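Local coordinates for SnoaL-like domain-containing protein (Methylibium petroleiphilum PM1, PDB 3G16) that is of unknown function but has a cystatin-like fold of the SnoaL/NTF2 kind, which probably encloses a pocket for a small molecule, at residues T6-Y20 against I75-I89. Sequence-based numbering, arbitrary orientation. Where two conformers were deposited one is given.
Sequences TLSRAAMEKVIRTYY and IDALVIDAETAEAAI
Ile75 lays its CG1 over one face of the Tyr20 ring, a CH-pi contact with CG1 3.8 Å from the ring centroid and 18° off the normal. Ile89 meets the same ring through CD1, 3.6 Å from Tyr20 CE1; the hydroxyl hydrogen-bonds to Glu106, and the Tyr20 side chain is near a bound unidentified ligand. With an alanine here, Ile75 would probably lose the ring it lies on and Glu106 its hydroxyl partner. One turn earlier, chi1 of -77° sets Ile16 CG1 beside the backbone N and CG2 anti to it: CG2 meets Ile89 CD1 tip to tip, while Ile16 CD1 lies 3.6 Å from Ala87 CB, whose single methyl fits beneath it. Here the N-terminal helix packs across the hairpin of strands 71-81 and 86-95, as in the NTF2-like alpha+beta fold. Selenomethionine Met12, flexible and bent at chi3 (-80°), brings SE to Ala85 and presses CE on Ile80 CG2 at 3.5 Å. Arg17 pairs its charge with Glu13 OE2, gripped side-on by NE and NH2, while one guanidinium face takes the Leu78 CD2 methyl. Arg9, bent at chi3, sets a guanidinium face over Ile80 CB; its NH2 salt-bridges Asp81 of the second subunit.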
ATOM      1  N   THR A   6       5.323  22.714   5.381  1.00 13.08           N
ATOM      2  CA  THR A   6       4.233  22.068   4.675  1.00 14.40           C
ATOM      3  C   THR A   6       4.576  22.102   3.192  1.00 13.71           C
ATOM      4  O   THR A   6       4.677  23.179   2.595  1.00 13.97           O
ATOM      5  CB  THR A   6       2.915  22.783   4.926  1.00 15.38           C
ATOM      6  OG1 THR A   6       2.611  22.638   6.303  1.00 17.32           O
ATOM      7  CG2 THR A   6       1.784  22.178   4.091  1.00 15.36           C
ATOM      8  N   LEU A   7       4.786  20.923   2.649  1.00 13.26           N
ATOM      9  CA  LEU A   7       4.988  20.779   1.214  1.00 13.17           C
ATOM     10  C   LEU A   7       3.620  20.842   0.542  1.00 15.76           C
ATOM     11  O   LEU A   7       2.642  20.264   1.060  1.00 16.03           O
ATOM     12  CB  LEU A   7       5.617  19.444   0.862  1.00 14.78           C
ATOM     13  CG  LEU A   7       6.966  19.218   1.504  1.00 14.53           C
ATOM     14  CD1 LEU A   7       7.529  17.843   1.114  1.00 16.13           C
ATOM     15  CD2 LEU A   7       8.002  20.323   1.178  1.00 17.27           C
ATOM     16  N   SER A   8       3.525  21.519  -0.596  1.00 14.13           N
ATOM     17  CA  SER A   8       2.272  21.525  -1.347  1.00 15.03           C
ATOM     18  C   SER A   8       1.992  20.170  -1.958  1.00 15.76           C
ATOM     19  O   SER A   8       2.900  19.360  -2.209  1.00 15.89           O
ATOM     20  CB  SER A   8       2.312  22.574  -2.458  1.00 16.39           C
ATOM     21  OG  SER A   8       3.175  22.167  -3.493  1.00 15.05           O
ATOM     22  N   ARG A   9       0.728  19.902  -2.237  1.00 16.10           N
ATOM     23  CA  ARG A   9       0.388  18.647  -2.895  0.50 17.84           C
ATOM     24  C   ARG A   9       1.044  18.592  -4.262  1.00 16.08           C
ATOM     25  O   ARG A   9       1.562  17.562  -4.649  1.00 16.01           O
ATOM     26  CB  ARG A   9      -1.125  18.422  -3.023  0.50 20.73           C
ATOM     27  CG  ARG A   9      -1.893  19.270  -4.020  0.50 22.64           C
ATOM     28  CD  ARG A   9      -3.315  18.653  -4.272  0.50 22.50           C
ATOM     29  NE  ARG A   9      -3.691  17.961  -3.058  0.50 23.69           N
ATOM     30  CZ  ARG A   9      -3.971  16.672  -2.919  0.50 21.42           C
ATOM     31  NH1 ARG A   9      -4.165  15.856  -3.962  0.50 22.48           N
ATOM     32  NH2 ARG A   9      -4.183  16.256  -1.694  0.50 22.82           N
ATOM     33  N   ALA A  10       1.036  19.699  -4.990  1.00 14.83           N
ATOM     34  CA  ALA A  10       1.656  19.770  -6.316  1.00 14.99           C
ATOM     35  C   ALA A  10       3.137  19.444  -6.276  1.00 16.25           C
ATOM     36  O   ALA A  10       3.661  18.795  -7.166  1.00 15.57           O
ATOM     37  CB  ALA A  10       1.450  21.147  -6.945  1.00 16.33           C
ATOM     38  N   ALA A  11       3.830  19.955  -5.263  1.00 14.89           N
ATOM     39  CA  ALA A  11       5.262  19.686  -5.139  1.00 14.46           C
ATOM     40  C   ALA A  11       5.544  18.216  -4.966  1.00 14.42           C
ATOM     41  O   ALA A  11       6.499  17.684  -5.513  1.00 14.84           O
ATOM     42  CB  ALA A  11       5.803  20.490  -3.979  1.00 14.85           C
HETATM   43  N   MSE A  12       4.761  17.557  -4.141  1.00 13.62           N
HETATM   44  CA  MSE A  12       4.948  16.114  -3.900  1.00 14.98           C
HETATM   45  C   MSE A  12       4.607  15.321  -5.138  1.00 15.46           C
HETATM   46  O   MSE A  12       5.330  14.408  -5.531  1.00 15.48           O
HETATM   47  CB  MSE A  12       4.127  15.664  -2.686  1.00 16.10           C
HETATM   48  CG  MSE A  12       4.780  16.104  -1.391  1.00 13.89           C
HETATM   49 SE   MSE A  12       3.864  15.348   0.158  0.75 16.06          SE
HETATM   50  CE  MSE A  12       2.527  16.554   0.163  1.00 14.19           C
ATOM     51  N   GLU A  13       3.537  15.718  -5.816  1.00 15.09           N
ATOM     52  CA  GLU A  13       3.165  15.017  -7.039  1.00 16.38           C
ATOM     53  C   GLU A  13       4.260  15.141  -8.085  1.00 15.81           C
ATOM     54  O   GLU A  13       4.558  14.179  -8.780  1.00 15.61           O
ATOM     55  CB  GLU A  13       1.865  15.572  -7.613  1.00 17.47           C
ATOM     56  CG  GLU A  13       1.430  14.845  -8.827  1.00 20.05           C
ATOM     57  CD  GLU A  13       0.048  15.209  -9.294  1.00 25.20           C
ATOM     58  OE1 GLU A  13      -0.663  15.917  -8.536  1.00 30.39           O
ATOM     59  OE2 GLU A  13      -0.324  14.780 -10.419  1.00 28.27           O
ATOM     60  N   LYS A  14       4.858  16.321  -8.211  1.00 15.30           N
ATOM     61  CA  LYS A  14       5.904  16.558  -9.194  0.50 15.25           C
ATOM     62  C   LYS A  14       7.106  15.673  -8.945  1.00 14.66           C
ATOM     63  O   LYS A  14       7.659  15.089  -9.891  1.00 14.77           O
ATOM     64  CB  LYS A  14       6.295  18.042  -9.245  0.50 15.94           C
ATOM     65  CG  LYS A  14       5.222  18.878  -9.921  0.50 17.55           C
ATOM     66  CD  LYS A  14       5.425  20.377  -9.742  0.50 17.58           C
ATOM     67  CE  LYS A  14       4.179  21.168 -10.102  0.50 17.83           C
ATOM     68  NZ  LYS A  14       4.171  22.460  -9.558  0.50 17.88           N
ATOM     69  N   VAL A  15       7.545  15.559  -7.684  1.00 14.74           N
ATOM     70  CA  VAL A  15       8.666  14.674  -7.406  1.00 12.97           C
ATOM     71  C   VAL A  15       8.340  13.210  -7.708  1.00 13.91           C
ATOM     72  O   VAL A  15       9.140  12.484  -8.321  1.00 14.01           O
ATOM     73  CB  VAL A  15       9.085  14.822  -5.935  1.00 13.75           C
ATOM     74  CG1 VAL A  15      10.144  13.792  -5.521  1.00 15.71           C
ATOM     75  CG2 VAL A  15       9.623  16.244  -5.678  1.00 14.72           C
ATOM     76  N   ILE A  16       7.147  12.763  -7.331  1.00 13.69           N
ATOM     77  CA  ILE A  16       6.750  11.384  -7.583  1.00 13.35           C
ATOM     78  C   ILE A  16       6.695  11.081  -9.080  1.00 13.81           C
ATOM     79  O   ILE A  16       7.227  10.060  -9.546  1.00 14.19           O
ATOM     80  CB  ILE A  16       5.418  11.101  -6.892  1.00 15.09           C
ATOM     81  CG1 ILE A  16       5.660  10.915  -5.392  1.00 16.29           C
ATOM     82  CG2 ILE A  16       4.724   9.858  -7.537  1.00 15.76           C
ATOM     83  CD1 ILE A  16       4.360  10.947  -4.521  1.00 17.32           C
ATOM     84  N   ARG A  17       6.123  11.983  -9.851  1.00 13.81           N
ATOM     85  CA  ARG A  17       6.022  11.695 -11.261  0.50 13.35           C
ATOM     86  C   ARG A  17       7.426  11.751 -11.949  1.00 12.73           C
ATOM     87  O   ARG A  17       7.704  10.999 -12.908  1.00 15.38           O
ATOM     88  CB  ARG A  17       5.050  12.650 -11.949  0.50 13.54           C
ATOM     89  CG  ARG A  17       3.599  12.447 -11.476  0.50 14.89           C
ATOM     90  CD  ARG A  17       2.593  13.154 -12.415  0.50 18.19           C
ATOM     91  NE  ARG A  17       1.227  12.993 -11.937  0.50 21.11           N
ATOM     92  CZ  ARG A  17       0.445  11.924 -12.118  0.50 22.94           C
ATOM     93  NH1 ARG A  17       0.845  10.835 -12.803  0.50 24.37           N
ATOM     94  NH2 ARG A  17      -0.782  11.953 -11.610  0.50 23.87           N
ATOM     95  N   THR A  18       8.285  12.670 -11.486  1.00 13.17           N
ATOM     96  CA  THR A  18       9.631  12.733 -12.011  1.00 13.69           C
ATOM     97  C   THR A  18      10.360  11.393 -11.728  1.00 13.71           C
ATOM     98  O   THR A  18      11.103  10.866 -12.525  1.00 14.31           O
ATOM     99  CB  THR A  18      10.433  13.885 -11.410  1.00 14.92           C
ATOM    100  OG1 THR A  18       9.769  15.113 -11.744  1.00 16.88           O
ATOM    101  CG2 THR A  18      11.869  13.915 -11.968  1.00 14.92           C
ATOM    102  N   TYR A  19      10.154  10.860 -10.525  1.00 13.89           N
ATOM    103  CA  TYR A  19      10.756   9.615 -10.097  1.00 13.76           C
ATOM    104  C   TYR A  19      10.343   8.474 -11.045  1.00 12.62           C
ATOM    105  O   TYR A  19      11.170   7.746 -11.543  1.00 13.84           O
ATOM    106  CB  TYR A  19      10.391   9.312  -8.623  1.00 13.93           C
ATOM    107  CG  TYR A  19      10.648   7.904  -8.172  1.00 14.47           C
ATOM    108  CD1 TYR A  19      11.902   7.295  -8.301  1.00 14.58           C
ATOM    109  CD2 TYR A  19       9.665   7.221  -7.534  1.00 15.34           C
ATOM    110  CE1 TYR A  19      12.104   5.994  -7.869  1.00 14.80           C
ATOM    111  CE2 TYR A  19       9.858   5.916  -7.089  1.00 15.00           C
ATOM    112  CZ  TYR A  19      11.085   5.308  -7.274  1.00 15.14           C
ATOM    113  OH  TYR A  19      11.253   4.010  -6.780  1.00 15.04           O
ATOM    114  N   TYR A  20       9.028   8.321 -11.217  1.00 13.33           N
ATOM    115  CA  TYR A  20       8.508   7.265 -12.111  1.00 13.82           C
ATOM    116  C   TYR A  20       8.983   7.455 -13.544  1.00 13.34           C
ATOM    117  O   TYR A  20       9.301   6.503 -14.214  1.00 14.43           O
ATOM    118  CB  TYR A  20       6.981   7.135 -11.989  1.00 16.69           C
ATOM    119  CG  TYR A  20       6.528   6.235 -10.855  1.00 17.85           C
ATOM    120  CD1 TYR A  20       6.690   6.611  -9.564  1.00 19.09           C
ATOM    121  CD2 TYR A  20       5.946   5.020 -11.119  1.00 21.07           C
ATOM    122  CE1 TYR A  20       6.321   5.763  -8.483  1.00 19.02           C
ATOM    123  CE2 TYR A  20       5.502   4.168 -10.097  1.00 21.82           C
ATOM    124  CZ  TYR A  20       5.732   4.554  -8.773  1.00 21.38           C
ATOM    125  OH  TYR A  20       5.309   3.674  -7.756  1.00 22.60           O
ATOM    126  N   ILE A  75       1.627   4.681 -12.681  1.00 15.36           N
ATOM    127  CA  ILE A  75       0.995   5.205 -11.481  1.00 14.93           C
ATOM    128  C   ILE A  75      -0.490   5.045 -11.729  1.00 16.00           C
ATOM    129  O   ILE A  75      -1.038   5.684 -12.634  1.00 16.57           O
ATOM    130  CB  ILE A  75       1.337   6.672 -11.235  1.00 16.01           C
ATOM    131  CG1 ILE A  75       2.839   6.856 -10.964  1.00 16.51           C
ATOM    132  CG2 ILE A  75       0.467   7.238 -10.118  1.00 15.00           C
ATOM    133  CD1 ILE A  75       3.293   8.330 -10.788  1.00 17.80           C
ATOM    134  N   ASP A  76      -1.128   4.178 -10.964  1.00 15.07           N
ATOM    135  CA  ASP A  76      -2.541   3.888 -11.137  1.00 14.87           C
ATOM    136  C   ASP A  76      -3.451   4.678 -10.205  1.00 15.48           C
ATOM    137  O   ASP A  76      -4.616   4.938 -10.524  1.00 17.88           O
ATOM    138  CB  ASP A  76      -2.769   2.394 -10.950  1.00 15.54           C
ATOM    139  CG  ASP A  76      -1.900   1.556 -11.867  1.00 16.12           C
ATOM    140  OD1 ASP A  76      -1.560   2.019 -12.986  1.00 17.14           O
ATOM    141  OD2 ASP A  76      -1.580   0.433 -11.489  1.00 16.65           O
ATOM    142  N   ALA A  77      -2.957   5.015  -9.026  1.00 15.33           N
ATOM    143  CA  ALA A  77      -3.682   5.880  -8.087  1.00 16.44           C
ATOM    144  C   ALA A  77      -2.645   6.614  -7.299  1.00 15.83           C
ATOM    145  O   ALA A  77      -1.565   6.084  -7.029  1.00 15.36           O
ATOM    146  CB  ALA A  77      -4.641   5.075  -7.154  1.00 17.45           C
ATOM    147  N   LEU A  78      -2.940   7.835  -6.905  1.00 16.02           N
ATOM    148  CA  LEU A  78      -1.991   8.671  -6.194  1.00 16.49           C
ATOM    149  C   LEU A  78      -2.730   9.406  -5.082  1.00 17.95           C
ATOM    150  O   LEU A  78      -3.663  10.166  -5.365  1.00 19.03           O
ATOM    151  CB  LEU A  78      -1.322   9.636  -7.184  1.00 17.41           C
ATOM    152  CG  LEU A  78      -0.325  10.607  -6.629  1.00 18.52           C
ATOM    153  CD1 LEU A  78       0.770   9.916  -5.758  1.00 18.98           C
ATOM    154  CD2 LEU A  78       0.261  11.378  -7.836  1.00 20.15           C
ATOM    155  N   VAL A  79      -2.356   9.170  -3.834  1.00 15.37           N
ATOM    156  CA  VAL A  79      -2.998   9.732  -2.660  1.00 15.64           C
ATOM    157  C   VAL A  79      -1.966  10.618  -1.986  1.00 16.86           C
ATOM    158  O   VAL A  79      -0.891  10.151  -1.655  1.00 16.56           O
ATOM    159  CB  VAL A  79      -3.383   8.606  -1.678  1.00 16.05           C
ATOM    160  CG1 VAL A  79      -4.092   9.133  -0.449  1.00 16.44           C
ATOM    161  CG2 VAL A  79      -4.284   7.555  -2.388  1.00 18.62           C
ATOM    162  N   ILE A  80      -2.241  11.908  -1.874  1.00 17.28           N
ATOM    163  CA  ILE A  80      -1.279  12.861  -1.337  1.00 17.12           C
ATOM    164  C   ILE A  80      -1.824  13.576  -0.113  1.00 15.47           C
ATOM    165  O   ILE A  80      -2.924  14.138  -0.139  1.00 17.56           O
ATOM    166  CB  ILE A  80      -0.807  13.881  -2.407  1.00 18.43           C
ATOM    167  CG1 ILE A  80      -0.174  13.154  -3.590  1.00 20.68           C
ATOM    168  CG2 ILE A  80       0.163  14.908  -1.743  1.00 19.94           C
ATOM    169  CD1 ILE A  80       0.003  14.060  -4.791  1.00 23.18           C
ATOM    170  N   ASP A  81      -1.043  13.529   0.960  1.00 14.84           N
ATOM    171  CA  ASP A  81      -1.448  14.083   2.269  1.00 14.62           C
ATOM    172  C   ASP A  81      -0.509  15.242   2.662  1.00 14.73           C
ATOM    173  O   ASP A  81       0.605  15.030   3.177  1.00 15.79           O
ATOM    174  CB  ASP A  81      -1.450  12.968   3.316  1.00 15.78           C
ATOM    175  CG  ASP A  81      -2.070  13.369   4.636  1.00 15.89           C
ATOM    176  OD1 ASP A  81      -2.128  14.564   4.969  1.00 17.27           O
ATOM    177  OD2 ASP A  81      -2.494  12.461   5.360  1.00 17.11           O
ATOM    178  N   ALA A  82      -0.980  16.481   2.446  1.00 13.96           N
ATOM    179  CA  ALA A  82      -0.158  17.629   2.823  1.00 15.05           C
ATOM    180  C   ALA A  82      -0.062  17.840   4.340  1.00 15.24           C
ATOM    181  O   ALA A  82       0.808  18.551   4.800  1.00 16.48           O
ATOM    182  CB  ALA A  82      -0.652  18.885   2.146  1.00 16.28           C
ATOM    183  N   GLU A  83      -0.940  17.246   5.131  1.00 15.19           N
ATOM    184  CA  GLU A  83      -0.834  17.394   6.566  1.00 16.77           C
ATOM    185  C   GLU A  83       0.366  16.636   7.095  1.00 16.75           C
ATOM    186  O   GLU A  83       1.037  17.107   7.985  1.00 18.27           O
ATOM    187  CB  GLU A  83      -2.101  16.869   7.260  1.00 18.85           C
ATOM    188  CG  GLU A  83      -2.092  17.009   8.759  1.00 22.89           C
ATOM    189  CD  GLU A  83      -2.046  18.457   9.236  1.00 28.81           C
ATOM    190  OE1 GLU A  83      -2.589  19.358   8.531  1.00 32.32           O
ATOM    191  OE2 GLU A  83      -1.460  18.675  10.336  1.00 35.32           O
ATOM    192  N   THR A  84       0.622  15.466   6.529  1.00 15.45           N
ATOM    193  CA  THR A  84       1.698  14.587   6.996  1.00 14.91           C
ATOM    194  C   THR A  84       2.944  14.570   6.106  1.00 15.47           C
ATOM    195  O   THR A  84       3.937  13.951   6.436  1.00 15.90           O
ATOM    196  CB  THR A  84       1.174  13.132   7.139  1.00 15.95           C
ATOM    197  OG1 THR A  84       0.752  12.675   5.861  1.00 16.89           O
ATOM    198  CG2 THR A  84       0.042  13.039   8.157  1.00 17.31           C
ATOM    199  N   ALA A  85       2.852  15.212   4.946  1.00 14.34           N
ATOM    200  CA  ALA A  85       3.927  15.184   3.961  1.00 13.77           C
ATOM    201  C   ALA A  85       4.241  13.736   3.576  1.00 15.17           C
ATOM    202  O   ALA A  85       5.398  13.290   3.549  1.00 14.89           O
ATOM    203  CB  ALA A  85       5.203  15.972   4.449  1.00 15.32           C
ATOM    204  N   GLU A  86       3.174  13.001   3.281  1.00 15.33           N
ATOM    205  CA  GLU A  86       3.285  11.619   2.869  1.00 15.85           C
ATOM    206  C   GLU A  86       2.366  11.394   1.695  1.00 15.10           C
ATOM    207  O   GLU A  86       1.400  12.175   1.477  1.00 16.29           O
ATOM    208  CB  GLU A  86       2.908  10.643   3.994  1.00 16.48           C
ATOM    209  CG  GLU A  86       3.811  10.753   5.229  1.00 18.08           C
ATOM    210  CD  GLU A  86       3.580   9.678   6.311  1.00 22.02           C
ATOM    211  OE1 GLU A  86       2.600   8.911   6.208  1.00 27.60           O
ATOM    212  OE2 GLU A  86       4.397   9.592   7.247  1.00 24.29           O
ATOM    213  N   ALA A  87       2.668  10.366   0.911  1.00 15.09           N
ATOM    214  CA  ALA A  87       1.841   9.953  -0.203  1.00 15.08           C
ATOM    215  C   ALA A  87       1.738   8.437  -0.240  1.00 14.46           C
ATOM    216  O   ALA A  87       2.483   7.721   0.405  1.00 15.22           O
ATOM    217  CB  ALA A  87       2.384  10.465  -1.535  1.00 15.97           C
ATOM    218  N   ALA A  88       0.779   7.963  -1.012  1.00 14.72           N
ATOM    219  CA  ALA A  88       0.652   6.541  -1.282  1.00 14.79           C
ATOM    220  C   ALA A  88       0.373   6.429  -2.777  1.00 15.05           C
ATOM    221  O   ALA A  88      -0.333   7.232  -3.373  1.00 15.78           O
ATOM    222  CB  ALA A  88      -0.457   5.848  -0.458  1.00 15.25           C
ATOM    223  N   ILE A  89       0.934   5.397  -3.383  1.00 15.05           N
ATOM    224  CA  ILE A  89       0.847   5.175  -4.819  1.00 15.01           C
ATOM    225  C   ILE A  89       0.399   3.739  -5.077  1.00 14.10           C
ATOM    226  O   ILE A  89       1.022   2.795  -4.520  1.00 15.18           O
ATOM    227  CB  ILE A  89       2.227   5.354  -5.511  1.00 15.86           C
ATOM    228  CG1 ILE A  89       2.894   6.696  -5.108  1.00 18.44           C
ATOM    229  CG2 ILE A  89       2.107   5.189  -7.028  1.00 17.66           C
ATOM    230  CD1 ILE A  89       4.354   6.823  -5.599  1.00 19.41           C
TER
HETATM  231  O   HOH W   1       1.978  19.942   6.943  1.00 18.50           O
HETATM  232  O   HOH W   2       3.128  18.622   3.239  1.00 15.74           O
HETATM  233  O   HOH W   3      -3.510  16.876   1.077  1.00 23.67           O